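Local structure of sensor histidine kinase (Pseudomonas syringae pv. tomato, 3CIT) at residues E132-Q135 against L136-T139; Q26-P29 against E30-R33; E70-S73 against T74-T77. The protein is a putative sensor histidine kinase, represented here by its GAF domain, and probably takes part in two-component signalling as a dimerising phosphorelay sensor. All blocks are in the same frame, centred on the assembly; numbering follows the deposited sequence.

Interaction 1: residues E132-Q135 against L136-T139; sequences ESLQ and LLAT
Leu134 and Leu137 meet only loosely through their CD2 methyls at 4.5 Å, on the apolar side of helix 128-156. The close packing on this side comes from burial against the rest of the domain. Leu134 packs on Leu102, Leu16 and Ala40, Leu137 on Thr20 and Val36, and Ala138 on Leu102. Ala138 CB also lies 3.5 Å from Gln135 O. Four i to i+4 backbone bonds run round the turn, the shortest from Leu137 N to Ser133 O, 2.9 Å. The looser side is that of Glu132 and Gln135, which are only partly exposed. The Glu132 carboxylate makes a salt bridge through OE2 to Arg15 of a second subunit. Gln135 packs on Leu102, Pro103 and Pro86. Ser133, Leu136 and Thr139 form a separate buried face, against Leu14, Leu17 and Ile25 of the second subunit. Ser133 turns its hydroxyl back to Glu129 O. Gln135 O accepts the Thr139 N-H at 3.0 Å. Thr139 OG1 lies 3.3 Å from Gln135 O, at best a weak bond. The arrangement is that of a regular alpha-helix in the helical layer of a GAF domain, one face on the sheet and another at a helical subunit interface.

Interaction 2: residues Q26-P29 against E30-R33; sequences QLPP and EAMR
Pro28 O accepts the N-H of Met32, a selenomethionine, at 2.8 Å. The bond lies in the carbonyl plane, with an N-H...O angle of 158°. Pro28 is the N-cap of helix 29-43, and this bond belongs to the first turn. Arg33 N repeats the pattern on Pro29 O at 3.0 Å. Side chains close round the same turn. Ala31 CB sits against the ring of Pro28, 3.8 Å from its CD. It also meets Leu27 CD2 at 3.9 Å, so that one methyl touches two residues of the incoming loop. Met32 CG is 3.5 Å from Leu27 O. The Met32 chain then bends at chi3 (-59°), which swings CE round to 3.6 Å from Pro29 CA. Arg33 is extended from CG to NE, and its guanidinium turns back toward Pro29. Its CG lies 3.2 Å from Pro29 O, and NH1 comes obliquely to Pro29 CB at 3.7 Å. The charge is met further on, where Arg33 NE makes a salt bridge with Glu53. The turn follows helix 3-26 directly. Pro29 packs on Asn148 and Met32 on His144 and Leu145, all of helix 128-156, while Arg33 reaches Thr63 and Ala64 of strand 61-66.

Interaction 3: residues E70-S73 against T74-T77; sequences ERLS and TLET
A type I beta turn from Leu72 to Leu75 carries the chain out of the short helix 69-72 into the loop before strand 87-90. Leu75 N donates to Leu72 O at 3.1 Å. The donor stands above the carbonyl plane, 50° out of it. One residue earlier, Arg71 O is gripped twice by Thr74. The hydroxyl OG1 donates at 2.6 Å, in the carbonyl plane, and the backbone N donates at 3.0 Å from above that plane. The two bonds come from different directions and share one acceptor. Thr74 can do this because OG1 sits between its own backbone N and carbonyl carbon (chi1 67°), which points it back along the chain. Its CG2 methyl then lies near the Glu70 and Arg71 carbonyls. Ser73 uses a similar torsion and sends OG to Glu70 O, 2.7 Å away. Two successive carbonyls, of Glu70 and Arg71, therefore receive side-chain hydroxyls. A water bridges the next part of the turn, donating to Leu72 O at 2.8 Å and to Leu75 O at 2.7 Å. Leu72 O thus accepts from both the water and the Leu75 N-H. On the buried side, Leu72 CD2 and Leu75 CD1 stand 4.3 Å apart. Leu72 also packs on His48, and Leu75 on Leu50 and Leu96, so both leucines face strand 48-53 and its surroundings. The polar side is more open. Ser73 is exposed. Arg71 NH1 hydrogen-bonds to His95 O, and its NE to a glycerol that probably came from the crystallisation liquor. The whole is a helix exit through a type I turn, with serine and threonine hydroxyls bonded back to carbonyls of the preceding turn.

From the N terminus, interaction 2 comes first. It marks the tight loop where helix 3-26 ends and helix 29-43 begins, against helix 128-156 and strand 61-66. Interaction 3 follows, at the exit of helix 69-72 into the long loop before strand 87-90. Interaction 1 is last, within helix 128-156. Each is local and in series along the chain, so none crosses or encloses another. Centres of interactions 1 and 2 are about 17 Å apart, and both belong to the helical layer. Interaction 3 packs on strand 48-53 of the antiparallel sheet. Its centre lies about 22 Å from that of interaction 1 and about 23 Å from that of interaction 2. Interaction 1 alone touches other subunits.

Interaction 1: residues E132-Q135 against L136-T139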
ATOM      1  N   GLU A 132       1.475   9.017  -1.181  1.00 20.26           N
ATOM      2  CA  GLU A 132       0.682   8.093  -1.973  1.00 20.30           C
ATOM      3  C   GLU A 132       0.553   8.502  -3.452  1.00 19.61           C
ATOM      4  O   GLU A 132       0.595   7.658  -4.327  1.00 20.40           O
ATOM      5  CB  GLU A 132      -0.726   7.962  -1.390  1.00 20.84           C
ATOM      6  CG  GLU A 132      -0.839   7.224  -0.115  1.00 24.26           C
ATOM      7  CD  GLU A 132      -2.336   7.039   0.261  1.00 23.24           C
ATOM      8  OE1 GLU A 132      -2.968   7.987   0.674  1.00 29.87           O
ATOM      9  OE2 GLU A 132      -2.846   5.938   0.122  1.00 33.32           O
ATOM     10  N   SER A 133       0.398   9.793  -3.712  1.00 20.51           N
ATOM     11  CA  SER A 133       0.338  10.318  -5.071  1.00 19.97           C
ATOM     12  C   SER A 133       1.676  10.118  -5.786  1.00 20.62           C
ATOM     13  O   SER A 133       1.700   9.674  -6.942  1.00 19.27           O
ATOM     14  CB  SER A 133      -0.092  11.799  -5.036  1.00 19.97           C
ATOM     15  OG  SER A 133      -1.371  11.901  -4.460  1.00 19.93           O
ATOM     16  N   LEU A 134       2.791  10.432  -5.116  1.00 20.27           N
ATOM     17  CA  LEU A 134       4.117  10.200  -5.700  1.00 21.56           C
ATOM     18  C   LEU A 134       4.369   8.718  -5.960  1.00 21.24           C
ATOM     19  O   LEU A 134       4.956   8.378  -6.978  1.00 21.86           O
ATOM     20  CB  LEU A 134       5.239  10.772  -4.821  1.00 21.26           C
ATOM     21  CG  LEU A 134       5.215  12.296  -4.677  1.00 24.35           C
ATOM     22  CD1 LEU A 134       6.310  12.799  -3.767  1.00 28.56           C
ATOM     23  CD2 LEU A 134       5.335  12.971  -6.049  1.00 27.85           C
ATOM     24  N   GLN A 135       3.930   7.847  -5.060  1.00 22.51           N
ATOM     25  CA  GLN A 135       4.029   6.411  -5.292  1.00 22.00           C
ATOM     26  C   GLN A 135       3.254   5.984  -6.541  1.00 22.69           C
ATOM     27  O   GLN A 135       3.741   5.204  -7.361  1.00 22.38           O
ATOM     28  CB  GLN A 135       3.569   5.605  -4.065  1.00 23.51           C
ATOM     29  CG  GLN A 135       3.680   4.079  -4.320  1.00 23.96           C
ATOM     30  CD  GLN A 135       5.146   3.598  -4.640  1.00 29.61           C
ATOM     31  OE1 GLN A 135       5.561   3.388  -5.836  1.00 29.13           O
ATOM     32  NE2 GLN A 135       5.928   3.440  -3.569  1.00 29.50           N
ATOM     33  N   LEU A 136       2.038   6.489  -6.714  1.00 21.99           N
ATOM     34  CA  LEU A 136       1.313   6.203  -7.958  1.00 21.13           C
ATOM     35  C   LEU A 136       2.025   6.778  -9.193  1.00 20.77           C
ATOM     36  O   LEU A 136       2.073   6.151 -10.253  1.00 19.90           O
ATOM     37  CB  LEU A 136      -0.129   6.711  -7.893  1.00 21.03           C
ATOM     38  CG  LEU A 136      -0.984   6.401  -9.132  1.00 21.76           C
ATOM     39  CD1 LEU A 136      -1.075   4.870  -9.375  1.00 20.03           C
ATOM     40  CD2 LEU A 136      -2.382   7.011  -8.980  1.00 19.86           C
ATOM     41  N   LEU A 137       2.540   7.995  -9.104  1.00 22.37           N
ATOM     42  CA  LEU A 137       3.317   8.554 -10.238  1.00 22.16           C
ATOM     43  C   LEU A 137       4.501   7.621 -10.632  1.00 21.26           C
ATOM     44  O   LEU A 137       4.769   7.390 -11.838  1.00 20.82           O
ATOM     45  CB  LEU A 137       3.850   9.922  -9.872  1.00 23.24           C
ATOM     46  CG  LEU A 137       4.377  10.774 -10.998  1.00 25.12           C
ATOM     47  CD1 LEU A 137       3.272  10.914 -12.055  1.00 25.86           C
ATOM     48  CD2 LEU A 137       4.750  12.138 -10.382  1.00 24.28           C
ATOM     49  N   ALA A 138       5.188   7.071  -9.627  1.00 21.39           N
ATOM     50  CA  ALA A 138       6.255   6.076  -9.870  1.00 20.85           C
ATOM     51  C   ALA A 138       5.721   4.826 -10.562  1.00 20.21           C
ATOM     52  O   ALA A 138       6.347   4.287 -11.447  1.00 20.31           O
ATOM     53  CB  ALA A 138       7.012   5.690  -8.566  1.00 20.91           C
ATOM     54  N   THR A 139       4.561   4.371 -10.139  1.00 20.73           N
ATOM     55  CA  THR A 139       3.904   3.231 -10.737  1.00 20.18           C
ATOM     56  C   THR A 139       3.519   3.484 -12.193  1.00 20.14           C
ATOM     57  O   THR A 139       3.675   2.608 -13.062  1.00 20.19           O
ATOM     58  CB  THR A 139       2.693   2.821  -9.861  1.00 20.31           C
ATOM     59  OG1 THR A 139       3.187   2.254  -8.636  1.00 19.62           O
ATOM     60  CG2 THR A 139       1.817   1.834 -10.579  1.00 21.30           C
TER

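Interaction 2: residues Q26-P29 against E30-R33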
ATOM      1  N   GLN A  26       3.018  10.618 -24.260  1.00 36.04           N
ATOM      2  CA  GLN A  26       3.616  11.400 -25.355  1.00 35.52           C
ATOM      3  C   GLN A  26       5.151  11.376 -25.489  1.00 35.06           C
ATOM      4  O   GLN A  26       5.680  11.651 -26.578  1.00 34.09           O
ATOM      5  CB  GLN A  26       3.187  12.867 -25.187  1.00 36.31           C
ATOM      6  CG  GLN A  26       1.678  13.096 -25.166  1.00 36.99           C
ATOM      7  CD  GLN A  26       0.998  12.564 -26.416  1.00 39.78           C
ATOM      8  OE1 GLN A  26       1.513  12.708 -27.530  1.00 42.81           O
ATOM      9  NE2 GLN A  26      -0.175  11.960 -26.241  1.00 41.11           N
ATOM     10  N   LEU A  27       5.859  11.072 -24.406  1.00 33.89           N
ATOM     11  CA  LEU A  27       7.302  11.312 -24.315  1.00 33.91           C
ATOM     12  C   LEU A  27       8.179  10.069 -24.501  1.00 34.04           C
ATOM     13  O   LEU A  27       7.787   8.963 -24.112  1.00 33.98           O
ATOM     14  CB  LEU A  27       7.653  11.898 -22.942  1.00 33.39           C
ATOM     15  CG  LEU A  27       7.103  13.254 -22.502  1.00 33.00           C
ATOM     16  CD1 LEU A  27       7.328  13.462 -20.981  1.00 31.98           C
ATOM     17  CD2 LEU A  27       7.747  14.361 -23.307  1.00 35.12           C
ATOM     18  N   PRO A  28       9.411  10.263 -25.030  1.00 33.68           N
ATOM     19  CA  PRO A  28      10.396   9.195 -25.035  1.00 33.54           C
ATOM     20  C   PRO A  28      10.927   8.919 -23.628  1.00 33.66           C
ATOM     21  O   PRO A  28      10.852   9.797 -22.769  1.00 32.90           O
ATOM     22  CB  PRO A  28      11.533   9.754 -25.911  1.00 33.63           C
ATOM     23  CG  PRO A  28      10.997  10.987 -26.540  1.00 33.87           C
ATOM     24  CD  PRO A  28       9.934  11.491 -25.653  1.00 33.80           C
ATOM     25  N   PRO A  29      11.493   7.722 -23.405  1.00 33.67           N
ATOM     26  CA  PRO A  29      11.957   7.304 -22.081  1.00 33.47           C
ATOM     27  C   PRO A  29      12.831   8.291 -21.321  1.00 33.39           C
ATOM     28  O   PRO A  29      12.578   8.509 -20.142  1.00 32.45           O
ATOM     29  CB  PRO A  29      12.702   6.002 -22.350  1.00 33.91           C
ATOM     30  CG  PRO A  29      12.054   5.455 -23.595  1.00 34.89           C
ATOM     31  CD  PRO A  29      11.670   6.657 -24.416  1.00 34.29           C
ATOM     32  N   GLU A  30      13.843   8.891 -21.952  1.00 32.36           N
ATOM     33  CA  GLU A  30      14.683   9.826 -21.200  1.00 33.02           C
ATOM     34  C   GLU A  30      13.876  11.022 -20.727  1.00 31.29           C
ATOM     35  O   GLU A  30      14.049  11.479 -19.580  1.00 30.79           O
ATOM     36  CB  GLU A  30      15.920  10.305 -21.974  1.00 32.92           C
ATOM     37  CG  GLU A  30      17.112  10.474 -21.019  1.00 36.22           C
ATOM     38  CD  GLU A  30      18.131  11.552 -21.401  1.00 37.53           C
ATOM     39  OE1 GLU A  30      18.224  11.939 -22.588  1.00 40.77           O
ATOM     40  OE2 GLU A  30      18.849  11.999 -20.454  1.00 45.33           O
ATOM     41  N   ALA A  31      12.994  11.507 -21.605  1.00 29.55           N
ATOM     42  CA  ALA A  31      12.104  12.614 -21.269  1.00 28.70           C
ATOM     43  C   ALA A  31      11.115  12.221 -20.180  1.00 27.90           C
ATOM     44  O   ALA A  31      10.821  13.032 -19.293  1.00 27.16           O
ATOM     45  CB  ALA A  31      11.360  13.099 -22.507  1.00 28.08           C
HETATM   46  N   MSE A  32      10.585  11.000 -20.244  1.00 27.54           N
HETATM   47  CA  MSE A  32       9.672  10.519 -19.176  1.00 28.91           C
HETATM   48  C   MSE A  32      10.332  10.557 -17.807  1.00 27.01           C
HETATM   49  O   MSE A  32       9.738  11.014 -16.823  1.00 25.36           O
HETATM   50  CB  MSE A  32       9.228   9.074 -19.406  1.00 28.52           C
HETATM   51  CG  MSE A  32       8.481   8.838 -20.672  1.00 33.01           C
HETATM   52 SE   MSE A  32       7.652   7.084 -20.541  0.80 37.81          SE
HETATM   53  CE  MSE A  32       9.123   5.930 -20.272  1.00 38.04           C
ATOM     54  N   ARG A  33      11.578  10.091 -17.752  1.00 26.17           N
ATOM     55  CA  ARG A  33      12.295   9.997 -16.489  1.00 26.37           C
ATOM     56  C   ARG A  33      12.556  11.376 -15.880  1.00 26.16           C
ATOM     57  O   ARG A  33      12.275  11.600 -14.720  1.00 24.51           O
ATOM     58  CB  ARG A  33      13.613   9.274 -16.696  1.00 26.16           C
ATOM     59  CG  ARG A  33      13.473   7.838 -17.132  1.00 26.18           C
ATOM     60  CD  ARG A  33      14.841   7.261 -17.411  1.00 27.26           C
ATOM     61  NE  ARG A  33      14.768   5.814 -17.529  1.00 26.93           N
ATOM     62  CZ  ARG A  33      14.984   5.139 -18.644  1.00 30.31           C
ATOM     63  NH1 ARG A  33      15.326   5.765 -19.760  1.00 35.02           N
ATOM     64  NH2 ARG A  33      14.847   3.814 -18.646  1.00 30.00           N
TER

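Interaction 3: residues E70-S73 against T74-T77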
ATOM      1  N   GLU A  70      26.995  16.266  -6.872  1.00 23.13           N
ATOM      2  CA  GLU A  70      27.894  16.102  -5.730  1.00 23.09           C
ATOM      3  C   GLU A  70      27.137  15.476  -4.555  1.00 21.54           C
ATOM      4  O   GLU A  70      27.545  14.437  -4.024  1.00 19.62           O
ATOM      5  CB  GLU A  70      28.547  17.466  -5.376  1.00 23.84           C
ATOM      6  CG  GLU A  70      29.108  17.619  -3.949  1.00 24.50           C
ATOM      7  CD  GLU A  70      30.101  18.763  -3.744  1.00 25.72           C
ATOM      8  OE1 GLU A  70      30.189  19.703  -4.603  1.00 31.79           O
ATOM      9  OE2 GLU A  70      30.810  18.716  -2.717  1.00 23.43           O
ATOM     10  N   ARG A  71      26.020  16.076  -4.153  1.00 21.00           N
ATOM     11  CA  ARG A  71      25.268  15.548  -3.017  1.00 21.89           C
ATOM     12  C   ARG A  71      24.594  14.242  -3.397  1.00 20.30           C
ATOM     13  O   ARG A  71      24.560  13.288  -2.588  1.00 19.59           O
ATOM     14  CB  ARG A  71      24.261  16.574  -2.438  1.00 23.00           C
ATOM     15  CG  ARG A  71      24.959  17.789  -1.801  1.00 24.19           C
ATOM     16  CD  ARG A  71      24.046  18.591  -0.837  1.00 24.50           C
ATOM     17  NE  ARG A  71      24.896  19.597  -0.153  1.00 26.25           N
ATOM     18  CZ  ARG A  71      24.806  19.947   1.131  1.00 25.92           C
ATOM     19  NH1 ARG A  71      23.907  19.397   1.922  1.00 22.97           N
ATOM     20  NH2 ARG A  71      25.642  20.871   1.620  1.00 25.66           N
ATOM     21  N   LEU A  72      24.108  14.147  -4.632  1.00 20.05           N
ATOM     22  CA  LEU A  72      23.470  12.893  -5.078  1.00 21.16           C
ATOM     23  C   LEU A  72      24.435  11.696  -4.953  1.00 20.42           C
ATOM     24  O   LEU A  72      23.982  10.603  -4.596  1.00 21.07           O
ATOM     25  CB  LEU A  72      22.975  13.013  -6.524  1.00 22.03           C
ATOM     26  CG  LEU A  72      21.715  13.880  -6.704  1.00 23.22           C
ATOM     27  CD1 LEU A  72      21.439  14.043  -8.192  1.00 25.14           C
ATOM     28  CD2 LEU A  72      20.559  13.284  -5.936  1.00 24.05           C
ATOM     29  N   SER A  73      25.735  11.927  -5.174  1.00 20.95           N
ATOM     30  CA  SER A  73      26.749  10.846  -5.140  1.00 21.13           C
ATOM     31  C   SER A  73      26.844  10.174  -3.774  1.00 21.24           C
ATOM     32  O   SER A  73      27.340   9.042  -3.659  1.00 20.63           O
ATOM     33  CB  SER A  73      28.117  11.345  -5.575  1.00 21.34           C
ATOM     34  OG  SER A  73      28.733  12.121  -4.590  1.00 20.78           O
ATOM     35  N   THR A  74      26.421  10.885  -2.735  1.00 21.54           N
ATOM     36  CA  THR A  74      26.510  10.397  -1.359  1.00 22.08           C
ATOM     37  C   THR A  74      25.466   9.345  -1.032  1.00 26.01           C
ATOM     38  O   THR A  74      25.583   8.657  -0.036  1.00 27.67           O
ATOM     39  CB  THR A  74      26.386  11.545  -0.328  1.00 22.05           C
ATOM     40  OG1 THR A  74      25.064  12.108  -0.349  1.00 18.69           O
ATOM     41  CG2 THR A  74      27.482  12.618  -0.599  1.00 18.80           C
ATOM     42  N   LEU A  75      24.443   9.230  -1.851  1.00 27.81           N
ATOM     43  CA  LEU A  75      23.415   8.215  -1.651  1.00 29.96           C
ATOM     44  C   LEU A  75      23.882   6.836  -2.113  1.00 32.36           C
ATOM     45  O   LEU A  75      24.494   6.677  -3.179  1.00 31.09           O
ATOM     46  CB  LEU A  75      22.170   8.587  -2.414  1.00 29.61           C
ATOM     47  CG  LEU A  75      21.475   9.886  -2.040  1.00 31.08           C
ATOM     48  CD1 LEU A  75      20.342  10.106  -3.018  1.00 32.33           C
ATOM     49  CD2 LEU A  75      20.981   9.842  -0.596  1.00 34.05           C
ATOM     50  N   GLU A  76      23.578   5.842  -1.283  1.00 35.41           N
ATOM     51  CA  GLU A  76      23.732   4.444  -1.664  1.00 37.43           C
ATOM     52  C   GLU A  76      22.846   4.141  -2.853  1.00 36.76           C
ATOM     53  O   GLU A  76      21.779   4.723  -3.009  1.00 37.16           O
ATOM     54  CB  GLU A  76      23.345   3.541  -0.496  1.00 39.16           C
ATOM     55  CG  GLU A  76      24.403   3.547   0.605  1.00 42.80           C
ATOM     56  CD  GLU A  76      25.695   2.869   0.162  1.00 50.52           C
ATOM     57  OE1 GLU A  76      25.649   1.630  -0.089  1.00 55.81           O
ATOM     58  OE2 GLU A  76      26.749   3.566   0.065  1.00 52.95           O
ATOM     59  N   THR A  77      23.303   3.257  -3.725  1.00 36.07           N
ATOM     60  CA  THR A  77      22.528   2.920  -4.900  1.00 35.97           C
ATOM     61  C   THR A  77      22.424   1.399  -4.981  1.00 36.00           C
ATOM     62  O   THR A  77      23.027   0.771  -5.845  1.00 37.08           O
ATOM     63  CB  THR A  77      23.167   3.516  -6.161  1.00 36.10           C
ATOM     64  OG1 THR A  77      24.496   3.012  -6.319  1.00 36.68           O
ATOM     65  CG2 THR A  77      23.213   5.046  -6.066  1.00 36.05           C
TER
HETATM   66  O   HOH W   1      24.249   8.022  -5.559  1.00 30.60           O